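Local coordinates for glycosyl hydrolases family 2, sugar binding domain protein (Bacteroides uniformis str. 3978 T3 ii, PDB 6D1P), which is a gut bacterial beta-glucuronidase of glycoside hydrolase family 2, probably hydrolysing O-glycosidic bonds to release glucuronic acid from its conjugates, at residues A[449-454]-A[472-477]. Residues are numbered along the deposited sequence; the frame is centred on the assembly and turned at random.
Sequences ELHDLA and KDIVDV
The imidazole of His-451 lies against the backbone of Ile-474 and Val-475, and His-451 supplies 87 of the 158 Å² buried here, both sides summed. Ile-474 O stands 3.5 Å above the ring plane, over its centre; all five ring atoms are at similar distances from it, so the oxygen meets a face and is not hydrogen-bonded to the imidazole. Beside it, Ile-474 CG2 packs on His-451 CB at 3.7 Å, the two side chains running past each other in opposite directions. Val-475 CA lies 3.7 Å from His-451 ND1, a van der Waals contact; the same nitrogen is hydrogen-bonded to Thr-463 OG1. With CG anti to the backbone N (chi1 168°), His-451 directs its ring away from the helix, toward the loop. The Asp-476 carboxylate meets the ring at its edge, the two planes 63° apart, with OD2 3.7 Å from His-451 CE1; that oxygen is hydrogen-bonded to His-455 NE2, one helical turn on, and to Thr-463 N.

Helix 440-457 belongs to the TIM-barrel domain of the family 2 fold, and the loop at 472-477 leads into strand 477-479, which pairs in parallel with strand 462-466. The ring thus fills the angle between a barrel helix and the approach to the next strand, and Leu-425 of strand 420-432 touches the side chains of both His-451 and Val-475. Replacing His-451 by alanine removes the ring, which is likely to leave Thr-463 OG1 without this partner and open a gap beneath the Ile-474 carbonyl.

Packing is looser toward the solvent: Asp-452 OD1 stays 6.6 Å from Ile-474 CG2, and exposed Asp-473 makes no contact with 449-454, although its OD1 forms a salt bridge with Arg-444 earlier on the same helix.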
ATOM      1  N   GLU A 449     -20.600  -1.735 -34.572  1.00 26.55           N
ATOM      2  CA  GLU A 449     -21.732  -1.320 -33.748  1.00 28.83           C
ATOM      3  C   GLU A 449     -21.486   0.053 -33.129  1.00 28.83           C
ATOM      4  O   GLU A 449     -22.391   0.896 -33.078  1.00 29.52           O
ATOM      5  CB  GLU A 449     -22.000  -2.355 -32.649  1.00 28.51           C
ATOM      6  CG  GLU A 449     -23.092  -1.922 -31.661  1.00 30.11           C
ATOM      7  CD  GLU A 449     -23.297  -2.873 -30.471  1.00 31.62           C
ATOM      8  OE1 GLU A 449     -22.821  -4.033 -30.492  1.00 27.30           O
ATOM      9  OE2 GLU A 449     -23.965  -2.447 -29.507  1.00 31.08           O
ATOM     10  N   LEU A 450     -20.264   0.282 -32.630  1.00 25.73           N
ATOM     11  CA  LEU A 450     -19.934   1.560 -32.005  1.00 33.00           C
ATOM     12  C   LEU A 450     -19.953   2.687 -33.026  1.00 26.28           C
ATOM     13  O   LEU A 450     -20.477   3.765 -32.745  1.00 24.66           O
ATOM     14  CB  LEU A 450     -18.569   1.486 -31.305  1.00 27.17           C
ATOM     15  CG  LEU A 450     -18.508   0.686 -29.991  1.00 28.26           C
ATOM     16  CD1 LEU A 450     -17.066   0.624 -29.436  1.00 27.07           C
ATOM     17  CD2 LEU A 450     -19.450   1.263 -28.935  1.00 24.82           C
ATOM     18  N   HIS A 451     -19.417   2.452 -34.224  1.00 26.40           N
ATOM     19  CA  HIS A 451     -19.486   3.488 -35.255  1.00 30.02           C
ATOM     20  C   HIS A 451     -20.931   3.874 -35.561  1.00 31.54           C
ATOM     21  O   HIS A 451     -21.256   5.065 -35.658  1.00 28.89           O
ATOM     22  CB  HIS A 451     -18.774   3.030 -36.525  1.00 26.47           C
ATOM     23  CG  HIS A 451     -19.038   3.911 -37.705  1.00 35.94           C
ATOM     24  ND1 HIS A 451     -18.316   5.057 -37.957  1.00 31.03           N
ATOM     25  CD2 HIS A 451     -19.964   3.821 -38.691  1.00 29.59           C
ATOM     26  CE1 HIS A 451     -18.778   5.626 -39.056  1.00 36.01           C
ATOM     27  NE2 HIS A 451     -19.772   4.892 -39.521  1.00 31.39           N
ATOM     28  N   ASP A 452     -21.816   2.878 -35.693  1.00 30.00           N
ATOM     29  CA  ASP A 452     -23.216   3.167 -35.979  1.00 30.11           C
ATOM     30  C   ASP A 452     -23.875   3.888 -34.815  1.00 30.82           C
ATOM     31  O   ASP A 452     -24.731   4.761 -35.019  1.00 31.94           O
ATOM     32  CB  ASP A 452     -23.972   1.877 -36.293  1.00 32.52           C
ATOM     33  CG  ASP A 452     -23.519   1.239 -37.571  1.00 31.20           C
ATOM     34  OD1 ASP A 452     -23.072   1.974 -38.456  1.00 35.95           O
ATOM     35  OD2 ASP A 452     -23.597   0.002 -37.698  1.00 35.98           O
ATOM     36  N   LEU A 453     -23.500   3.526 -33.587  1.00 27.39           N
ATOM     37  CA  LEU A 453     -24.074   4.179 -32.416  1.00 31.94           C
ATOM     38  C   LEU A 453     -23.707   5.657 -32.389  1.00 31.02           C
ATOM     39  O   LEU A 453     -24.561   6.510 -32.128  1.00 32.14           O
ATOM     40  CB  LEU A 453     -23.608   3.474 -31.133  1.00 27.10           C
ATOM     41  CG  LEU A 453     -24.058   4.017 -29.774  1.00 26.49           C
ATOM     42  CD1 LEU A 453     -25.553   4.164 -29.756  1.00 31.55           C
ATOM     43  CD2 LEU A 453     -23.609   3.111 -28.595  1.00 22.69           C
ATOM     44  N   ALA A 454     -22.438   5.976 -32.667  1.00 29.68           N
ATOM     45  CA  ALA A 454     -22.004   7.367 -32.698  1.00 30.30           C
ATOM     46  C   ALA A 454     -22.713   8.141 -33.807  1.00 33.06           C
ATOM     47  O   ALA A 454     -23.257   9.228 -33.578  1.00 31.31           O
ATOM     48  CB  ALA A 454     -20.488   7.433 -32.879  1.00 29.08           C
ATOM     49  N   LYS A 472      -9.990  -0.470 -40.129  1.00 23.37           N
ATOM     50  CA  LYS A 472      -9.767   0.912 -40.590  1.00 31.36           C
ATOM     51  C   LYS A 472     -10.873   1.415 -41.527  1.00 28.04           C
ATOM     52  O   LYS A 472     -11.139   2.620 -41.571  1.00 28.06           O
ATOM     53  CB  LYS A 472      -8.407   1.020 -41.291  1.00 26.51           C
ATOM     54  CG  LYS A 472      -8.414   0.420 -42.714  1.00 28.56           C
ATOM     55  CD  LYS A 472      -7.012   0.155 -43.254  1.00 31.19           C
ATOM     56  CE  LYS A 472      -6.291   1.433 -43.634  1.00 35.34           C
ATOM     57  NZ  LYS A 472      -5.331   1.206 -44.752  1.00 40.22           N
ATOM     58  N   ASP A 473     -11.538   0.514 -42.258  1.00 28.47           N
ATOM     59  CA  ASP A 473     -12.577   0.869 -43.227  1.00 31.71           C
ATOM     60  C   ASP A 473     -13.898   1.247 -42.572  1.00 34.48           C
ATOM     61  O   ASP A 473     -14.792   1.743 -43.271  1.00 27.83           O
ATOM     62  CB  ASP A 473     -12.834  -0.303 -44.184  1.00 30.22           C
ATOM     63  CG  ASP A 473     -13.177  -1.602 -43.435  1.00 34.65           C
ATOM     64  OD1 ASP A 473     -12.323  -2.072 -42.638  1.00 35.73           O
ATOM     65  OD2 ASP A 473     -14.299  -2.144 -43.609  1.00 36.09           O
ATOM     66  N   ILE A 474     -14.049   1.009 -41.266  1.00 30.00           N
ATOM     67  CA  ILE A 474     -15.353   1.150 -40.626  1.00 28.32           C
ATOM     68  C   ILE A 474     -15.657   2.606 -40.316  1.00 26.55           C
ATOM     69  O   ILE A 474     -16.776   3.073 -40.546  1.00 32.61           O
ATOM     70  CB  ILE A 474     -15.421   0.277 -39.359  1.00 30.02           C
ATOM     71  CG1 ILE A 474     -15.625  -1.192 -39.709  1.00 32.67           C
ATOM     72  CG2 ILE A 474     -16.557   0.734 -38.443  1.00 31.37           C
ATOM     73  CD1 ILE A 474     -15.330  -2.139 -38.536  1.00 24.73           C
ATOM     74  N   VAL A 475     -14.681   3.346 -39.794  1.00 25.55           N
ATOM     75  CA  VAL A 475     -14.903   4.705 -39.293  1.00 28.30           C
ATOM     76  C   VAL A 475     -14.781   5.746 -40.398  1.00 29.33           C
ATOM     77  O   VAL A 475     -14.392   5.436 -41.533  1.00 25.04           O
ATOM     78  CB  VAL A 475     -13.902   5.050 -38.182  1.00 27.02           C
ATOM     79  CG1 VAL A 475     -14.053   4.104 -37.020  1.00 26.39           C
ATOM     80  CG2 VAL A 475     -12.484   4.997 -38.749  1.00 24.71           C
ATOM     81  N   ASP A 476     -15.078   7.003 -40.064  1.00 27.75           N
ATOM     82  CA  ASP A 476     -14.910   8.056 -41.057  1.00 24.73           C
ATOM     83  C   ASP A 476     -13.438   8.409 -41.261  1.00 29.29           C
ATOM     84  O   ASP A 476     -12.971   8.488 -42.400  1.00 28.65           O
ATOM     85  CB  ASP A 476     -15.724   9.276 -40.657  1.00 26.62           C
ATOM     86  CG  ASP A 476     -17.186   8.950 -40.496  1.00 32.44           C
ATOM     87  OD1 ASP A 476     -17.777   8.426 -41.472  1.00 38.86           O
ATOM     88  OD2 ASP A 476     -17.739   9.200 -39.401  1.00 29.50           O
ATOM     89  N   VAL A 477     -12.677   8.593 -40.176  1.00 30.76           N
ATOM     90  CA  VAL A 477     -11.294   9.040 -40.264  1.00 25.04           C
ATOM     91  C   VAL A 477     -10.381   8.050 -39.547  1.00 24.67           C
ATOM     92  O   VAL A 477     -10.692   7.575 -38.450  1.00 23.45           O
ATOM     93  CB  VAL A 477     -11.129  10.461 -39.688  1.00 25.87           C
ATOM     94  CG1 VAL A 477      -9.697  10.912 -39.840  1.00 24.20           C
ATOM     95  CG2 VAL A 477     -12.071  11.439 -40.394  1.00 24.71           C
TER